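Local atomic coordinates of caspase-1 subunit p19/18 (Spodoptera frugiperda, PDB entry 1M72), a protein that is a cysteine protease that probably takes part in the caspase cascade of apoptosis and is probably inhibited by the baculovirus protein p35. Residues 36-41 against 81-86; 40-43 against 49-52. All coordinates share one frame; numbering follows the deposited sequence.

From the N terminus, strand 31-39 runs through the six-stranded sheet and passes into a loop at His40. Interaction 2 closes this loop on itself: 40-43 meets 49-52, only six residues further along, just before helix 54-67 begins. Interaction 1 spans a longer stretch. It brings 36-41 against 81-86, after the chain has passed through helix 54-67 and strand 70-76, and ties strand 31-39 to helix 80-92. The short loop of interaction 2 nests inside the longer one. His40 serves both, with its ring in interaction 1 and its carbonyl oxygen in interaction 2. The folded loop lies near His108, an active-site residue by similarity.

Interaction 1 (36-41 against 81-86); sequences IIFNHE and EEINKF
Ile83 meets both Phe38 and His40, and these three residues make all the contacts within 4.5 Å. The CG2 methyl of Ile83 lies over one face of the Phe38 ring. It sits 4.0 Å from the ring centroid, 17° off the ring normal, which makes a CH-pi contact. The other branch comes to the rim, where Ile83 CG1 is 3.7 Å from Phe38 CD2. Both branches lie on the same face, CG2 over the ring and CG1 just beyond its rim. This follows from the first torsion of Ile83: CG2 is anti to the backbone N and CG1 is anti to the carbonyl carbon (chi1 -66°). Phe38 comes from strand 31-39 and Ile83 from helix 80-92. The contact is thus part of the layer between the central sheet and a flanking helix in the alpha/beta caspase fold. Phe86 also loses surface to the strand. Its CB points toward the strand, but the end of its side chain leads away, and its ring meets Phe75. Phe75 also meets the Phe38 ring, and Leu78 touches both Phe38 and Ile83. At its far end Ile83 changes partner. Its CD1 methyl reaches the edge of the His40 imidazole, near the ring plane, 3.5 Å from His40 NE2. The side chains of Ile83 and His40 approach from opposite directions. The His40 side chain lies about 7 Å from that of His108, an active-site residue by similarity.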
loop_
_atom_site.group_PDB
_atom_site.type_symbol
_atom_site.label_atom_id
_atom_site.label_comp_id
_atom_site.label_asym_id
_atom_site.label_seq_id
_atom_site.Cartn_x
_atom_site.Cartn_y
_atom_site.Cartn_z
ATOM N N ILE C 36 -1.791 -7.282 19.274
ATOM C CA ILE C 36 -2.441 -8.594 19.333
ATOM C C ILE C 36 -1.851 -9.508 18.263
ATOM O O ILE C 36 -1.863 -9.169 17.092
ATOM C CB ILE C 36 -3.942 -8.553 19.002
ATOM C CG1 ILE C 36 -4.669 -7.503 19.798
ATOM C CG2 ILE C 36 -4.538 -9.913 19.264
ATOM C CD1 ILE C 36 -6.141 -7.451 19.367
ATOM N N ILE C 37 -1.370 -10.669 18.668
ATOM C CA ILE C 37 -0.827 -11.606 17.700
ATOM C C ILE C 37 -1.709 -12.864 17.605
ATOM O O ILE C 37 -1.948 -13.557 18.594
ATOM C CB ILE C 37 0.624 -11.988 18.083
ATOM C CG1 ILE C 37 1.501 -10.717 18.102
ATOM C CG2 ILE C 37 1.170 -13.010 17.093
ATOM C CD1 ILE C 37 2.956 -10.906 18.683
ATOM N N PHE C 38 -2.245 -13.135 16.434
ATOM C CA PHE C 38 -3.025 -14.353 16.275
ATOM C C PHE C 38 -2.109 -15.278 15.543
ATOM O O PHE C 38 -1.899 -15.154 14.348
ATOM C CB PHE C 38 -4.297 -14.125 15.465
ATOM C CG PHE C 38 -5.242 -13.193 16.126
ATOM C CD1 PHE C 38 -5.183 -11.825 15.862
ATOM C CD2 PHE C 38 -6.185 -13.672 17.034
ATOM C CE1 PHE C 38 -6.051 -10.928 16.486
ATOM C CE2 PHE C 38 -7.072 -12.797 17.677
ATOM C CZ PHE C 38 -7.012 -11.404 17.405
ATOM N N ASN C 39 -1.566 -16.217 16.296
ATOM C CA ASN C 39 -0.610 -17.207 15.790
ATOM C C ASN C 39 -1.308 -18.538 15.588
ATOM O O ASN C 39 -1.863 -19.101 16.557
ATOM C CB ASN C 39 0.511 -17.349 16.807
ATOM C CG ASN C 39 1.586 -18.237 16.330
ATOM O OD1 ASN C 39 2.109 -19.037 17.082
ATOM N ND2 ASN C 39 1.925 -18.115 15.064
ATOM N N HIS C 40 -1.256 -19.045 14.351
ATOM C CA HIS C 40 -1.938 -20.298 14.000
ATOM C C HIS C 40 -1.002 -21.360 13.554
ATOM O O HIS C 40 -0.442 -21.245 12.477
ATOM C CB HIS C 40 -2.935 -20.080 12.871
ATOM C CG HIS C 40 -4.100 -19.247 13.269
ATOM N ND1 HIS C 40 -5.192 -19.768 13.932
ATOM C CD2 HIS C 40 -4.304 -17.910 13.188
ATOM C CE1 HIS C 40 -6.018 -18.788 14.247
ATOM N NE2 HIS C 40 -5.504 -17.653 13.808
ATOM N N GLU C 41 -0.854 -22.410 14.356
ATOM C CA GLU C 41 0.068 -23.496 13.985
ATOM C C GLU C 41 -0.606 -24.773 13.469
ATOM O O GLU C 41 -0.072 -25.471 12.610
ATOM C CB GLU C 41 0.984 -23.852 15.175
ATOM C CG GLU C 41 2.201 -24.765 14.809
ATOM C CD GLU C 41 3.136 -25.040 16.004
ATOM O OE1 GLU C 41 2.683 -24.937 17.183
ATOM O OE2 GLU C 41 4.321 -25.367 15.759
ATOM N N GLU C 81 -14.615 -17.370 15.211
ATOM C CA GLU C 81 -15.492 -16.581 16.050
ATOM C C GLU C 81 -14.739 -16.019 17.226
ATOM O O GLU C 81 -15.127 -14.996 17.783
ATOM C CB GLU C 81 -16.676 -17.429 16.544
ATOM C CG GLU C 81 -17.592 -17.947 15.410
ATOM C CD GLU C 81 -18.309 -16.833 14.633
ATOM O OE1 GLU C 81 -17.619 -15.904 14.134
ATOM O OE2 GLU C 81 -19.566 -16.895 14.515
ATOM N N GLU C 82 -13.672 -16.711 17.606
ATOM C CA GLU C 82 -12.865 -16.286 18.726
ATOM C C GLU C 82 -12.050 -15.078 18.327
ATOM O O GLU C 82 -11.955 -14.122 19.083
ATOM C CB GLU C 82 -11.943 -17.405 19.170
ATOM C CG GLU C 82 -12.667 -18.699 19.452
ATOM C CD GLU C 82 -11.797 -19.693 20.208
ATOM O OE1 GLU C 82 -11.979 -19.790 21.434
ATOM O OE2 GLU C 82 -10.927 -20.363 19.599
ATOM N N ILE C 83 -11.450 -15.126 17.148
ATOM C CA ILE C 83 -10.674 -14.004 16.662
ATOM C C ILE C 83 -11.636 -12.800 16.542
ATOM O O ILE C 83 -11.368 -11.697 17.055
ATOM C CB ILE C 83 -10.078 -14.314 15.274
ATOM C CG1 ILE C 83 -9.049 -15.437 15.394
ATOM C CG2 ILE C 83 -9.487 -13.039 14.645
ATOM C CD1 ILE C 83 -8.527 -15.959 14.053
ATOM N N ASN C 84 -12.779 -13.031 15.901
ATOM C CA ASN C 84 -13.717 -11.964 15.721
ATOM C C ASN C 84 -14.166 -11.339 17.022
ATOM O O ASN C 84 -14.326 -10.121 17.106
ATOM C CB ASN C 84 -14.921 -12.419 14.939
ATOM C CG ASN C 84 -15.802 -11.259 14.568
ATOM O OD1 ASN C 84 -16.191 -10.484 15.441
ATOM N ND2 ASN C 84 -16.117 -11.115 13.278
ATOM N N LYS C 85 -14.350 -12.167 18.039
ATOM C CA LYS C 85 -14.785 -11.690 19.349
ATOM C C LYS C 85 -13.731 -10.808 20.019
ATOM O O LYS C 85 -14.037 -9.706 20.464
ATOM C CB LYS C 85 -15.137 -12.901 20.225
ATOM C CG LYS C 85 -14.717 -12.843 21.678
ATOM C CD LYS C 85 -14.287 -14.246 22.129
ATOM C CE LYS C 85 -14.151 -14.357 23.648
ATOM N NZ LYS C 85 -13.218 -13.328 24.197
ATOM N N PHE C 86 -12.498 -11.300 20.104
ATOM C CA PHE C 86 -11.426 -10.528 20.698
ATOM C C PHE C 86 -11.159 -9.223 19.926
ATOM O O PHE C 86 -10.784 -8.225 20.520
ATOM C CB PHE C 86 -10.159 -11.367 20.783
ATOM C CG PHE C 86 -10.195 -12.406 21.886
ATOM C CD1 PHE C 86 -10.241 -12.017 23.234
ATOM C CD2 PHE C 86 -10.161 -13.776 21.590
ATOM C CE1 PHE C 86 -10.244 -12.987 24.261
ATOM C CE2 PHE C 86 -10.170 -14.754 22.613
ATOM C CZ PHE C 86 -10.209 -14.361 23.938
#

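Interaction 2 (40-43 against 49-52)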
loop_
_atom_site.group_PDB
_atom_site.type_symbol
_atom_site.label_atom_id
_atom_site.label_comp_id
_atom_site.label_asym_id
_atom_site.label_seq_id
_atom_site.Cartn_x
_atom_site.Cartn_y
_atom_site.Cartn_z
ATOM N N HIS C 40 -1.256 -19.045 14.351
ATOM C CA HIS C 40 -1.938 -20.298 14.000
ATOM C C HIS C 40 -1.002 -21.360 13.554
ATOM O O HIS C 40 -0.442 -21.245 12.477
ATOM C CB HIS C 40 -2.935 -20.080 12.871
ATOM C CG HIS C 40 -4.100 -19.247 13.269
ATOM N ND1 HIS C 40 -5.192 -19.768 13.932
ATOM C CD2 HIS C 40 -4.304 -17.910 13.188
ATOM C CE1 HIS C 40 -6.018 -18.788 14.247
ATOM N NE2 HIS C 40 -5.504 -17.653 13.808
ATOM N N GLU C 41 -0.854 -22.410 14.356
ATOM C CA GLU C 41 0.068 -23.496 13.985
ATOM C C GLU C 41 -0.606 -24.773 13.469
ATOM O O GLU C 41 -0.072 -25.471 12.610
ATOM C CB GLU C 41 0.984 -23.852 15.175
ATOM C CG GLU C 41 2.201 -24.765 14.809
ATOM C CD GLU C 41 3.136 -25.040 16.004
ATOM O OE1 GLU C 41 2.683 -24.937 17.183
ATOM O OE2 GLU C 41 4.321 -25.367 15.759
ATOM N N HIS C 42 -1.796 -25.043 13.971
ATOM C CA HIS C 42 -2.483 -26.262 13.609
ATOM C C HIS C 42 -3.916 -25.936 13.220
ATOM O O HIS C 42 -4.497 -24.981 13.715
ATOM C CB HIS C 42 -2.400 -27.203 14.815
ATOM C CG HIS C 42 -1.001 -27.386 15.323
ATOM N ND1 HIS C 42 -0.606 -26.999 16.594
ATOM C CD2 HIS C 42 0.102 -27.928 14.733
ATOM C CE1 HIS C 42 0.675 -27.305 16.763
ATOM N NE2 HIS C 42 1.129 -27.870 15.651
ATOM N N PHE C 43 -4.480 -26.745 12.334
ATOM C CA PHE C 43 -5.825 -26.517 11.826
ATOM C C PHE C 43 -6.745 -27.734 11.853
ATOM O O PHE C 43 -6.291 -28.847 11.612
ATOM C CB PHE C 43 -5.725 -26.013 10.378
ATOM C CG PHE C 43 -4.846 -24.790 10.228
ATOM C CD1 PHE C 43 -3.453 -24.912 10.202
ATOM C CD2 PHE C 43 -5.415 -23.504 10.226
ATOM C CE1 PHE C 43 -2.630 -23.771 10.194
ATOM C CE2 PHE C 43 -4.610 -22.367 10.212
ATOM C CZ PHE C 43 -3.207 -22.493 10.201
ATOM N N LYS C 49 -1.841 -28.249 6.273
ATOM C CA LYS C 49 -0.728 -28.814 7.027
ATOM C C LYS C 49 -0.324 -27.881 8.171
ATOM O O LYS C 49 -0.665 -26.696 8.168
ATOM C CB LYS C 49 0.434 -29.069 6.058
ATOM C CG LYS C 49 0.064 -30.160 5.044
ATOM C CD LYS C 49 1.146 -30.414 3.966
ATOM C CE LYS C 49 1.211 -29.297 2.941
ATOM N NZ LYS C 49 1.793 -29.786 1.661
ATOM N N SER C 50 0.380 -28.405 9.161
ATOM C CA SER C 50 0.799 -27.554 10.258
ATOM C C SER C 50 1.846 -26.519 9.821
ATOM O O SER C 50 2.631 -26.726 8.882
ATOM C CB SER C 50 1.270 -28.391 11.433
ATOM O OG SER C 50 0.122 -28.867 12.119
ATOM N N ARG C 51 1.817 -25.376 10.476
ATOM C CA ARG C 51 2.715 -24.304 10.084
ATOM C C ARG C 51 3.977 -24.252 10.977
ATOM O O ARG C 51 4.240 -23.247 11.648
ATOM C CB ARG C 51 1.922 -22.959 10.099
ATOM C CG ARG C 51 0.717 -22.941 9.127
ATOM C CD ARG C 51 0.072 -21.529 8.931
ATOM N NE ARG C 51 1.069 -20.513 8.581
ATOM C CZ ARG C 51 1.625 -19.682 9.467
ATOM N NH1 ARG C 51 1.267 -19.737 10.745
ATOM N NH2 ARG C 51 2.532 -18.792 9.089
ATOM N N THR C 52 4.747 -25.345 10.969
ATOM C CA THR C 52 5.960 -25.441 11.780
ATOM C C THR C 52 6.841 -24.224 11.476
ATOM O O THR C 52 7.026 -23.859 10.305
ATOM C CB THR C 52 6.742 -26.756 11.501
ATOM O OG1 THR C 52 5.833 -27.875 11.466
ATOM C CG2 THR C 52 7.784 -26.979 12.609
HETATM O O HOH W 1 -3.008 -28.695 11.032
#
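Arg51 lies across from His40, Glu41 and Phe43. Its backbone meets Glu41, and its side chain meets Phe43 and the carbonyl of His40. Arg51 N gives a nearly straight hydrogen bond to Glu41 O, 2.9 Å long and 165° at the hydrogen. Arg51 CB starts 3.8 Å from His40 O. Arg51 CG comes next, 3.6 Å from Phe43 CE1 at the edge of that ring. Arg51 CD is 3.6 Å from both Phe43 CZ and His40 O, so the side chain curls round that carbonyl. A bend at chi3 (52°) then brings NH1 of Arg51 back to it. Arg51 NH1 donates to His40 O at 2.9 Å, with the oxygen in the guanidinium plane; it also has a weak bond to Thr54. Outside the two segments, Arg51 NE forms a salt bridge with an acidic side chain of the bound peptide. The bonds to the loop probably position Arg51 for the ligand, consistent with the S1 pocket by which caspases select aspartate at P1. The Phe43 ring meets His108, an active-site residue by similarity, and Lys49 O is hydrogen-bonded to His108 NE2. The loop lies between the end of strand 31-39 and the start of helix 54-67, beside the end of strand 98-106.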